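Local coordinates for protein cellulase (Bacteroides salanitronis, PDB 6WQY) that probably cleaves internal beta-1,4-linkages of cellulose and related plant polysaccharides, being a family 5 endoglucanase of broad specificity whose TIM-barrel catalytic domain makes up this chain, at residues D122-N125 with S126-L130; E373-D376 with V377-G381. One frame throughout, in Å; residues are numbered along the deposited sequence.

In the fold
Both contacts are local, each within one continuous run of chain, and they lie on opposite sides of the chain's centre in a (beta/alpha)8 barrel, their own centres 35 Å apart. Contact 1 (122-130) folds a loop back on itself after strand 114-118, before helix 132-135; contact 2 (373-381) is two and a half turns of helix 371-383, the helix that follows the last barrel strand. Neither is wholly core or surface. In contact 1 the buried part mixes a carboxylate-indole bond with a leucine against a glycine, and a water bridges backbone groups of the loop. In contact 2 helical bonds satisfy the backbone, aliphatic side chains face helix 318-337 and neighbouring loops, and charged groups lie toward solvent.

Contact 1 (D122-N125 with S126-L130); sequences DGAN and SQYWL
Asp122 and Trp129 meet in the beta-alpha loop after strand 114-118, the third of this (beta/alpha)8 barrel. This is the tight end. Trp129 NE1 donates in its ring plane to the anti lone pair of Asp122 OD2, 2.9 Å away and nearly straight at 172°, while the carboxylate stands steeply to the indole. Asp122 OD1 takes the backbone N-H of Trp81, which fixes the carboxylate's rotation, and Val145 and Met152 of helix 139-159 pack on the indole. A leucine in place of Trp129 would probably leave Asp122 OD2 without its donor and open a gap against that helix. Next to it, Leu130 CD2 lies 3.8 Å from Gly123 CA. Water 1 ties the loop from within, donating to Asp122 O and Leu130 O and accepting from Tyr128 N. The looser side carries the exposed Gln127, alongside Asn125; Asn125 ND2 donates a hydrogen bond to Gln127 OE1 (3.0 Å), and Asn125 OD1 has a weak one with His176 NE2. With chi1 at 75°, Gln127 CG lies above one face of the Tyr128 ring, offset toward its rim. A type I' beta turn, Asn125 and Ser126 at its corners, closes by Gln127 N to Ala124 O, 3.1 Å.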
loop_
_atom_site.group_PDB
_atom_site.type_symbol
_atom_site.label_atom_id
_atom_site.label_comp_id
_atom_site.label_asym_id
_atom_site.label_seq_id
_atom_site.Cartn_x
_atom_site.Cartn_y
_atom_site.Cartn_z
ATOM N N ASP A 122 0.273 -3.183 13.167
ATOM C CA ASP A 122 1.149 -2.848 14.286
ATOM C C ASP A 122 1.193 -1.349 14.523
ATOM O O ASP A 122 1.388 -0.905 15.654
ATOM C CB ASP A 122 2.575 -3.325 14.006
ATOM C CG ASP A 122 2.673 -4.820 13.800
ATOM O OD1 ASP A 122 2.040 -5.313 12.834
ATOM O OD2 ASP A 122 3.400 -5.492 14.580
ATOM N N GLY A 123 1.050 -0.557 13.462
ATOM C CA GLY A 123 1.050 0.878 13.555
ATOM C C GLY A 123 -0.313 1.513 13.654
ATOM O O GLY A 123 -0.395 2.750 13.590
ATOM N N ALA A 124 -1.391 0.751 13.803
ATOM C CA ALA A 124 -2.720 1.351 13.770
ATOM C C ALA A 124 -2.910 2.313 14.933
ATOM O O ALA A 124 -2.838 1.919 16.101
ATOM C CB ALA A 124 -3.793 0.271 13.792
ATOM N N ASN A 125 -3.154 3.583 14.602
ATOM C CA ASN A 125 -3.597 4.605 15.546
ATOM C C ASN A 125 -2.611 4.872 16.674
ATOM O O ASN A 125 -2.981 5.472 17.680
ATOM C CB ASN A 125 -4.960 4.255 16.135
ATOM C CG ASN A 125 -5.966 3.889 15.078
ATOM O OD1 ASN A 125 -5.960 4.450 13.972
ATOM N ND2 ASN A 125 -6.817 2.915 15.385
ATOM N N SER A 126 -1.360 4.464 16.518
ATOM C CA SER A 126 -0.366 4.633 17.567
ATOM C C SER A 126 -0.738 3.884 18.839
ATOM O O SER A 126 -0.233 4.206 19.916
ATOM C CB SER A 126 -0.145 6.120 17.880
ATOM O OG SER A 126 1.174 6.385 18.315
ATOM N N GLN A 127 -1.584 2.856 18.746
ATOM C CA GLN A 127 -2.092 2.194 19.946
ATOM C C GLN A 127 -1.333 0.927 20.313
ATOM O O GLN A 127 -1.606 0.361 21.385
ATOM C CB GLN A 127 -3.606 1.949 19.845
ATOM C CG GLN A 127 -4.013 0.824 18.922
ATOM C CD GLN A 127 -5.536 0.719 18.780
ATOM O OE1 GLN A 127 -6.126 1.262 17.844
ATOM N NE2 GLN A 127 -6.167 0.021 19.710
ATOM N N TYR A 128 -0.371 0.498 19.501
ATOM C CA TYR A 128 0.451 -0.676 19.795
ATOM C C TYR A 128 1.922 -0.259 19.883
ATOM O O TYR A 128 2.224 0.905 20.173
ATOM C CB TYR A 128 0.209 -1.778 18.756
ATOM C CG TYR A 128 -1.255 -2.121 18.567
ATOM C CD1 TYR A 128 -1.976 -2.752 19.570
ATOM C CD2 TYR A 128 -1.912 -1.823 17.391
ATOM C CE1 TYR A 128 -3.318 -3.069 19.396
ATOM C CE2 TYR A 128 -3.241 -2.141 17.208
ATOM C CZ TYR A 128 -3.933 -2.758 18.214
ATOM O OH TYR A 128 -5.268 -3.066 18.030
ATOM N N TRP A 129 2.860 -1.178 19.641
ATOM C CA TRP A 129 4.269 -0.868 19.890
ATOM C C TRP A 129 4.786 0.244 18.983
ATOM O O TRP A 129 5.686 0.996 19.377
ATOM C CB TRP A 129 5.153 -2.115 19.723
ATOM C CG TRP A 129 5.225 -2.661 18.322
ATOM C CD1 TRP A 129 4.414 -3.609 17.771
ATOM C CD2 TRP A 129 6.165 -2.297 17.297
ATOM N NE1 TRP A 129 4.781 -3.852 16.476
ATOM C CE2 TRP A 129 5.857 -3.071 16.156
ATOM C CE3 TRP A 129 7.245 -1.408 17.231
ATOM C CZ2 TRP A 129 6.571 -2.969 14.973
ATOM C CZ3 TRP A 129 7.960 -1.314 16.058
ATOM C CH2 TRP A 129 7.616 -2.090 14.934
ATOM N N LEU A 130 4.280 0.336 17.765
ATOM C CA LEU A 130 4.765 1.286 16.767
ATOM C C LEU A 130 4.016 2.580 17.047
ATOM O O LEU A 130 2.940 2.818 16.501
ATOM C CB LEU A 130 4.521 0.682 15.393
ATOM C CG LEU A 130 5.051 1.412 14.172
ATOM C CD1 LEU A 130 6.518 1.748 14.254
ATOM C CD2 LEU A 130 4.772 0.540 12.957
HETATM O O HOH W 1 0.542 1.408 16.966
HETATM O O HOH W 2 0.445 5.246 13.917
#

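Contact 2 (E373-D376 with V377-G381)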
loop_
_atom_site.group_PDB
_atom_site.type_symbol
_atom_site.label_atom_id
_atom_site.label_comp_id
_atom_site.label_asym_id
_atom_site.label_seq_id
_atom_site.Cartn_x
_atom_site.Cartn_y
_atom_site.Cartn_z
ATOM N N GLU A 373 -15.933 -6.113 -15.081
ATOM C CA GLU A 373 -16.106 -4.784 -15.654
ATOM C C GLU A 373 -15.267 -3.755 -14.908
ATOM O O GLU A 373 -14.726 -2.822 -15.524
ATOM C CB GLU A 373 -17.587 -4.414 -15.623
ATOM C CG GLU A 373 -18.443 -5.139 -16.664
ATOM C CD GLU A 373 -18.618 -6.639 -16.435
ATOM O OE1 GLU A 373 -18.653 -7.078 -15.267
ATOM O OE2 GLU A 373 -18.735 -7.388 -17.431
ATOM N N VAL A 374 -15.159 -3.906 -13.589
ATOM C CA VAL A 374 -14.333 -3.013 -12.791
ATOM C C VAL A 374 -12.863 -3.161 -13.168
ATOM O O VAL A 374 -12.143 -2.173 -13.369
ATOM C CB VAL A 374 -14.558 -3.293 -11.297
ATOM C CG1 VAL A 374 -13.606 -2.451 -10.455
ATOM C CG2 VAL A 374 -16.000 -3.006 -10.908
ATOM N N ILE A 375 -12.388 -4.404 -13.240
ATOM C CA ILE A 375 -11.008 -4.676 -13.618
ATOM C C ILE A 375 -10.714 -4.112 -14.998
ATOM O O ILE A 375 -9.663 -3.503 -15.222
ATOM C CB ILE A 375 -10.744 -6.190 -13.525
ATOM C CG1 ILE A 375 -10.846 -6.651 -12.067
ATOM C CG2 ILE A 375 -9.401 -6.533 -14.120
ATOM C CD1 ILE A 375 -11.020 -8.143 -11.885
ATOM N N ASP A 376 -11.654 -4.277 -15.931
ATOM C CA ASP A 376 -11.428 -3.793 -17.288
ATOM C C ASP A 376 -11.221 -2.290 -17.333
ATOM O O ASP A 376 -10.377 -1.812 -18.083
ATOM C CB ASP A 376 -12.597 -4.203 -18.186
ATOM C CG ASP A 376 -12.584 -5.684 -18.523
ATOM O OD1 ASP A 376 -11.560 -6.358 -18.259
ATOM O OD2 ASP A 376 -13.602 -6.174 -19.058
ATOM N N VAL A 377 -11.985 -1.518 -16.550
ATOM C CA VAL A 377 -11.806 -0.064 -16.617
ATOM C C VAL A 377 -10.496 0.371 -15.963
ATOM O O VAL A 377 -9.876 1.339 -16.399
ATOM C CB VAL A 377 -13.014 0.738 -16.086
ATOM C CG1 VAL A 377 -14.290 0.360 -16.825
ATOM C CG2 VAL A 377 -13.172 0.586 -14.590
ATOM N N MET A 378 -10.067 -0.335 -14.912
ATOM C CA MET A 378 -8.788 -0.002 -14.286
ATOM C C MET A 378 -7.632 -0.341 -15.216
ATOM O O MET A 378 -6.691 0.445 -15.361
ATOM C CB MET A 378 -8.648 -0.715 -12.930
ATOM C CG MET A 378 -9.677 -0.251 -11.914
ATOM S SD MET A 378 -9.312 -0.656 -10.201
ATOM C CE MET A 378 -9.363 -2.449 -10.259
ATOM N N LYS A 379 -7.712 -1.491 -15.892
ATOM C CA LYS A 379 -6.669 -1.864 -16.840
ATOM C C LYS A 379 -6.587 -0.869 -17.988
ATOM O O LYS A 379 -5.497 -0.562 -18.480
ATOM C CB LYS A 379 -6.940 -3.255 -17.410
ATOM C CG LYS A 379 -6.722 -4.362 -16.402
ATOM C CD LYS A 379 -6.541 -5.720 -17.059
ATOM C CE LYS A 379 -7.743 -6.155 -17.857
ATOM N NZ LYS A 379 -7.493 -7.498 -18.462
ATOM N N ARG A 380 -7.732 -0.347 -18.427
ATOM C CA ARG A 380 -7.720 0.630 -19.510
ATOM C C ARG A 380 -6.956 1.884 -19.108
ATOM O O ARG A 380 -6.262 2.485 -19.935
ATOM C CB ARG A 380 -9.157 0.964 -19.904
ATOM C CG ARG A 380 -9.305 1.745 -21.190
ATOM C CD ARG A 380 -10.715 1.549 -21.723
ATOM N NE ARG A 380 -10.945 0.137 -22.021
ATOM C CZ ARG A 380 -12.052 -0.536 -21.723
ATOM N NH1 ARG A 380 -13.065 0.061 -21.106
ATOM N NH2 ARG A 380 -12.138 -1.821 -22.039
ATOM N N GLY A 381 -7.047 2.286 -17.839
ATOM C CA GLY A 381 -6.332 3.473 -17.400
ATOM C C GLY A 381 -4.827 3.270 -17.368
ATOM O O GLY A 381 -4.066 4.199 -17.632
HETATM O O HOH W 3 -9.965 -7.964 -19.681
#
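In one of the two conformers modelled for the Arg380 side chain, its guanidinium lays a face over the backbone oxygen of Asp376, with Asp376 O 4.2 Å above the plane and over its centre, so this overlap is not firm. Both residues belong to helix 371-383, the alpha-helix after the last strand of the TIM barrel, and Arg380 N also bonds to Asp376 O in the regular i to i+4 pattern. Val374 O accepts Met378 N at 3.2 Å and a weaker second bond from Val377 N. Val377 CG2 presses close to that same oxygen. On the buried side, Val374 CG1 touches Met378 CE at 4.2 Å; Val374 rests on Leu328 and Met378 on Cys332, both of helix 318-337. Ile375 packs against Phe72 and Phe360, while Ile375 CG2 lies along Lys379 CG to CE, 4.1 Å from CE. A bend at chi3 of -61° brings the lysine alongside the Asp376 carboxylate, yet Lys379 NZ and Asp376 OD1 stay 4.2 Å apart, beyond a salt bridge. Each has another partner: Gln372 NE2 for Asp376 OD1, Ala70 O for the ammonium. Water 3 joins them, donating to Asp376 OD1 at 2.7 Å and accepting from Lys379 NZ at 2.8 Å.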